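Local coordinates for protein endoglucanase EG-II (Hypocrea jecorina, PDB 3QR3) that probably cleaves internal beta-1,4-glucosidic bonds of cellulose, as an endoglucanase of glycosyl hydrolase family 5 with a TIM-barrel catalytic domain, at residues T36-N39 and N40-D43; T167-N171 and A172-S176; D225-G228 and T229-E232. All blocks are in the same frame, centred on the assembly; numbering follows the deposited sequence.

Interaction 1: T36-N39 and N40-D43. With SO4 (sulfate ion), chain H.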
# COMPACT_ATOMS: atom_id res chain seq x y z
N THR A 36 -0.96 -17.39 16.62
CA THR A 36 -1.37 -18.77 16.81
C THR A 36 -1.32 -19.25 18.26
O THR A 36 -1.74 -20.37 18.55
CB THR A 36 -0.48 -19.74 16.02
OG1 THR A 36 0.83 -19.73 16.59
CG2 THR A 36 -0.41 -19.34 14.55
N GLY A 37 -0.80 -18.43 19.17
CA GLY A 37 -0.62 -18.88 20.54
C GLY A 37 0.82 -19.28 20.83
O GLY A 37 1.19 -19.46 21.98
N SER A 38 1.62 -19.44 19.78
CA SER A 38 3.06 -19.69 19.95
C SER A 38 3.75 -18.44 20.49
O SER A 38 4.85 -18.52 21.05
CB SER A 38 3.69 -20.10 18.62
OG SER A 38 3.75 -18.99 17.73
N ASN A 39 3.10 -17.30 20.30
CA ASN A 39 3.66 -16.00 20.71
C ASN A 39 5.03 -15.71 20.11
O ASN A 39 5.84 -15.00 20.72
CB ASN A 39 3.72 -15.85 22.23
CG ASN A 39 3.86 -14.40 22.67
OD1 ASN A 39 3.15 -13.53 22.17
ND2 ASN A 39 4.78 -14.13 23.59
N ASN A 40 5.30 -16.23 18.92
CA ASN A 40 6.57 -15.92 18.28
C ASN A 40 6.44 -15.73 16.77
O ASN A 40 7.41 -15.94 16.03
CB ASN A 40 7.66 -16.94 18.63
CG ASN A 40 7.26 -18.35 18.26
OD1 ASN A 40 6.44 -18.56 17.36
ND2 ASN A 40 7.84 -19.33 18.96
N TYR A 41 5.26 -15.32 16.31
CA TYR A 41 5.15 -14.78 14.97
C TYR A 41 5.79 -13.39 15.00
O TYR A 41 6.02 -12.84 16.07
CB TYR A 41 3.69 -14.74 14.49
CG TYR A 41 3.20 -16.02 13.81
CD1 TYR A 41 3.49 -17.28 14.35
CD2 TYR A 41 2.45 -15.97 12.65
CE1 TYR A 41 3.04 -18.44 13.73
CE2 TYR A 41 1.99 -17.13 12.03
CZ TYR A 41 2.29 -18.36 12.57
OH TYR A 41 1.83 -19.50 11.95
N PRO A 42 6.08 -12.81 13.82
CA PRO A 42 6.71 -11.48 13.79
C PRO A 42 5.86 -10.43 14.50
O PRO A 42 4.63 -10.50 14.45
CB PRO A 42 6.82 -11.20 12.29
CG PRO A 42 6.94 -12.58 11.69
CD PRO A 42 5.96 -13.39 12.48
N ASP A 43 6.52 -9.48 15.16
CA ASP A 43 5.85 -8.53 16.04
C ASP A 43 5.56 -7.22 15.31
O ASP A 43 6.20 -6.20 15.56
CB ASP A 43 6.72 -8.28 17.28
CG ASP A 43 6.02 -7.44 18.33
OD1 ASP A 43 4.83 -7.14 18.17
OD2 ASP A 43 6.67 -7.07 19.33
S SO4 H . 9.27 -20.28 22.27
O1 SO4 H . 8.59 -21.45 21.72
O2 SO4 H . 8.74 -19.99 23.60
O3 SO4 H . 10.71 -20.54 22.36
O4 SO4 H . 9.06 -19.11 21.43

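Interaction 2: T167-N171 and A172-S176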
# COMPACT_ATOMS: atom_id res chain seq x y z
N THR A 167 -17.80 3.99 -5.25
CA THR A 167 -19.21 4.19 -4.97
C THR A 167 -19.67 3.29 -3.82
O THR A 167 -20.40 3.72 -2.93
CB THR A 167 -20.08 3.94 -6.21
OG1 THR A 167 -19.61 4.77 -7.27
CG2 THR A 167 -21.55 4.25 -5.92
N ALA A 168 -19.22 2.04 -3.84
CA ALA A 168 -19.60 1.10 -2.78
C ALA A 168 -19.07 1.55 -1.42
O ALA A 168 -19.77 1.44 -0.41
CB ALA A 168 -19.12 -0.30 -3.10
N ILE A 169 -17.84 2.04 -1.40
CA ILE A 169 -17.22 2.42 -0.15
C ILE A 169 -17.97 3.61 0.47
O ILE A 169 -18.25 3.61 1.66
CB ILE A 169 -15.74 2.79 -0.36
CG1 ILE A 169 -14.94 1.54 -0.76
CG2 ILE A 169 -15.16 3.45 0.88
CD1 ILE A 169 -13.49 1.81 -1.06
N ARG A 170 -18.29 4.60 -0.35
CA ARG A 170 -18.99 5.79 0.11
C ARG A 170 -20.42 5.47 0.55
O ARG A 170 -20.88 5.95 1.59
CB ARG A 170 -18.99 6.87 -0.98
CG ARG A 170 -17.61 7.42 -1.35
CD ARG A 170 -16.83 7.93 -0.14
NE ARG A 170 -15.60 8.63 -0.55
CZ ARG A 170 -14.52 8.78 0.21
NH1 ARG A 170 -14.47 8.27 1.44
NH2 ARG A 170 -13.48 9.44 -0.26
N ASN A 171 -21.13 4.67 -0.25
CA ASN A 171 -22.49 4.26 0.06
C ASN A 171 -22.60 3.42 1.33
O ASN A 171 -23.66 3.35 1.94
CB ASN A 171 -23.12 3.49 -1.11
CG ASN A 171 -23.49 4.40 -2.29
OD1 ASN A 171 -23.42 5.62 -2.20
ND2 ASN A 171 -23.87 3.78 -3.39
N ALA A 172 -21.50 2.77 1.72
CA ALA A 172 -21.49 1.97 2.94
C ALA A 172 -21.28 2.84 4.18
O ALA A 172 -21.29 2.34 5.31
CB ALA A 172 -20.41 0.91 2.87
N GLY A 173 -21.07 4.13 3.98
CA GLY A 173 -20.91 5.05 5.10
C GLY A 173 -19.49 5.52 5.34
O GLY A 173 -19.25 6.37 6.20
N ALA A 174 -18.53 4.99 4.59
CA ALA A 174 -17.13 5.42 4.73
C ALA A 174 -16.88 6.68 3.90
O ALA A 174 -16.28 6.63 2.83
CB ALA A 174 -16.15 4.30 4.35
N THR A 175 -17.35 7.81 4.42
CA THR A 175 -17.41 9.03 3.64
C THR A 175 -16.26 9.98 3.94
O THR A 175 -16.02 10.91 3.18
CB THR A 175 -18.74 9.77 3.87
OG1 THR A 175 -18.88 10.07 5.26
CG2 THR A 175 -19.90 8.92 3.41
N SER A 176 -15.54 9.74 5.04
CA SER A 176 -14.48 10.65 5.44
C SER A 176 -13.09 10.20 4.99
O SER A 176 -12.15 10.98 5.00
CB SER A 176 -14.48 10.82 6.97
OG SER A 176 -14.04 9.62 7.60

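Interaction 3: D225-G228 and T229-E232. With SO4 (sulfate ion), chain F.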
# COMPACT_ATOMS: atom_id res chain seq x y z
N ASP A 225 15.55 -2.61 -13.18
CA ASP A 225 14.33 -3.00 -13.89
C ASP A 225 13.04 -2.65 -13.13
O ASP A 225 11.98 -3.20 -13.41
CB ASP A 225 14.35 -4.50 -14.19
CG ASP A 225 14.42 -5.34 -12.94
OD1 ASP A 225 14.53 -4.76 -11.84
OD2 ASP A 225 14.37 -6.58 -13.06
N ASN A 226 13.14 -1.74 -12.17
CA ASN A 226 11.96 -1.28 -11.43
C ASN A 226 11.16 -2.40 -10.78
O ASN A 226 9.94 -2.35 -10.72
CB ASN A 226 11.04 -0.46 -12.35
CG ASN A 226 9.96 0.28 -11.58
OD1 ASN A 226 10.23 0.90 -10.55
ND2 ASN A 226 8.74 0.21 -12.08
N SER A 227 11.87 -3.42 -10.29
CA SER A 227 11.23 -4.61 -9.74
C SER A 227 11.37 -4.69 -8.22
O SER A 227 10.68 -5.47 -7.56
CB SER A 227 11.83 -5.87 -10.36
OG SER A 227 13.18 -6.05 -9.94
N GLY A 228 12.29 -3.91 -7.66
CA GLY A 228 12.60 -4.02 -6.24
C GLY A 228 13.15 -5.37 -5.83
O GLY A 228 12.98 -5.79 -4.68
N THR A 229 13.83 -6.06 -6.75
CA THR A 229 14.39 -7.39 -6.44
C THR A 229 15.91 -7.39 -6.32
O THR A 229 16.50 -8.40 -5.95
CB THR A 229 13.98 -8.46 -7.49
OG1 THR A 229 14.39 -8.04 -8.79
CG2 THR A 229 12.48 -8.69 -7.48
N HIS A 230 16.55 -6.27 -6.64
CA HIS A 230 18.00 -6.16 -6.52
C HIS A 230 18.35 -5.24 -5.37
O HIS A 230 17.62 -4.30 -5.08
CB HIS A 230 18.62 -5.62 -7.81
CG HIS A 230 18.17 -6.32 -9.04
ND1 HIS A 230 17.05 -5.93 -9.75
CD2 HIS A 230 18.67 -7.40 -9.69
CE1 HIS A 230 16.88 -6.74 -10.78
NE2 HIS A 230 17.85 -7.64 -10.77
N ALA A 231 19.48 -5.52 -4.73
CA ALA A 231 19.97 -4.70 -3.63
C ALA A 231 20.37 -3.31 -4.10
O ALA A 231 20.04 -2.31 -3.46
CB ALA A 231 21.15 -5.39 -2.93
N GLU A 232 21.06 -3.23 -5.24
CA GLU A 232 21.65 -1.97 -5.68
C GLU A 232 20.62 -1.04 -6.31
O GLU A 232 19.69 -1.50 -6.97
CB GLU A 232 22.81 -2.22 -6.65
CG GLU A 232 23.96 -3.03 -6.05
CD GLU A 232 24.67 -2.30 -4.90
OE1 GLU A 232 24.76 -1.06 -4.93
OE2 GLU A 232 25.13 -2.98 -3.96
S SO4 F . 22.20 -6.91 -6.57
O1 SO4 F . 22.28 -7.53 -7.89
O2 SO4 F . 21.88 -5.50 -6.75
O3 SO4 F . 21.16 -7.58 -5.78
O4 SO4 F . 23.48 -7.03 -5.88

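Interaction 1: T36-N39 and N40-D43
N40 reaches back to S38 across the bend made at N39, whose backbone is in the left-handed region. With CG of N40 lying between its own N and carbonyl carbon (chi1 57°), the amide folds over the preceding residues, and S38 OG donates a hydrogen bond to N40 OD1 at 2.7 Å. S38 OG approaches N40 OD1 from above the carbonyl plane, 54° out of it, and not along a lone pair; S38 CB follows it to 3.4 Å from OD1 of N40. The amide nitrogen serves as a donor: N40 ND2 gives a hydrogen bond to O4 of a sulfate ion at 2.8 Å, the sulfate probably coming from the crystallisation liquor. Y41 comes next, and its side chain crosses that of T36 at about a right angle. T36 CG2 sits obliquely against the phenol end, 3.4 Å from Y41 OH and 3.5 Å from Y41 CZ, while S38 OG lies 3.8 Å from Y41 CD1. The ring also meets those of Y29 and F35, and a second sulfate lies about 3 Å from the Y41 side chain at the nearest atoms. An alanine here would remove the ring and is likely to leave the T36 methyl without its aromatic neighbour, opening a gap beside Y29 and F35. D43 closes the run as the N-cap of helix 44-55, its OD1 accepting from G46 N. The whole is a surface turn with a capped helix start, set in the long loop that joins the first barrel strand, 5-11, to its helix in a TIM barrel.

Interaction 2: T167-N171 and A172-S176
I169 O and R170 O take backbone bonds from A174 N (3.3 Å) and G173 N (3.0 Å), as helix 155-171 ends and G173 turns to positive phi. A172 N bonds only weakly to A168 O and I169 O. The G173 donor stands far above the R170 carbonyl plane, 60° out of it, whereas A174 N lies much nearer the plane of the I169 carbonyl.

R170 follows the chain past the helix end. A bend at its second torsion (chi2 -54°) turns the chain toward the exit, where NH1 donates to A174 O at 2.8 Å, the oxygen lying almost in the guanidinium plane. The bond is fairly straight, at 162°; NH1 has a second acceptor in Q177 O, and T175 O lies over one guanidinium face. R170 CD packs 3.3 Å from A174 O as well. On the inner side, I169 CG2 meets A174 CB at 3.7 Å, both side chains also touching A133 of helix 122-136 and F144 of strand 142-145. T175 CG2 lies 3.6 Å from R170 O.

A Schellman C-cap followed by an inverse gamma turn at A174 thus leads from a barrel helix toward strand 179-182 of the TIM barrel.

Interaction 3: D225-G228 and T229-E232
S227 and T229 both carry their hydroxyl between the backbone N and the carbonyl carbon (chi1 68° and 57°), and this turns the two oxygens onto each other. T229 OG1 donates to S227 OG at 2.6 Å, and S227 OG passes a bond on to D225 OD1 at 2.7 Å, meeting the carboxylate on its syn side but 33° out of its plane. T229 N also gives a hydrogen bond to S227 OG, at 3.3 Å, closing an ST turn; a weak bond from S227 N to D225 OD1 forms an Asx turn just before it. D223 OD2 is a second hydrogen-bond partner of S227 OG, and the one hydroxyl proton is probably shared between the two carboxylates.

H230 completes the cluster. The H230 and D225 side chains cross at about a right angle, their flat groups tilted and not perpendicular, with D225 CG in the ring plane at the edge and D225 OD1 3.3 Å from H230 CE1. T229 OG1 lies over one face of the ring, offset toward the rim. The main polar partner of the imidazole is D223, the hub of the cluster, whose OD2 bonds H230 ND1, helping to fix the ring's rotation, and shares T229 N. The like charges of D223 and D225 lie close, probably eased by these donors. Beyond the ring, consecutive amides hold a sulfate, probably from the crystallisation liquor: A231 N bonds O3 at 2.9 Å and E232 N bonds O2 at 2.8 Å. H230 CB lies 3.4 Å from sulfate O2.

The turn belongs to the loop from strand 214-219 to helix 238-251. N226 OD1 ties it back to Y221 N just after that strand, the backbones of A231 and G264 are hydrogen-bonded, and E232 OE1 bonds S268 OG on helix 267-281.

Interactions 1, 2 and 3 follow one another along the chain without interleaving, and all lie in the TIM barrel of the family 5 catalytic domain. Interactions 1 and 3 are in strand-to-helix loops, after strands 5-11 and 214-219; interaction 2 is the helix-to-strand exit of helix 155-171. In a TIM barrel these two kinds of loop lie at opposite ends, the strand-to-helix loops at the catalytic end. The centres are about 35 Å (1 and 2), 30 Å (1 and 3) and 37 Å (2 and 3) apart, and none touch. They therefore shape separate connections of one eight-stranded parallel barrel, each by local bonds.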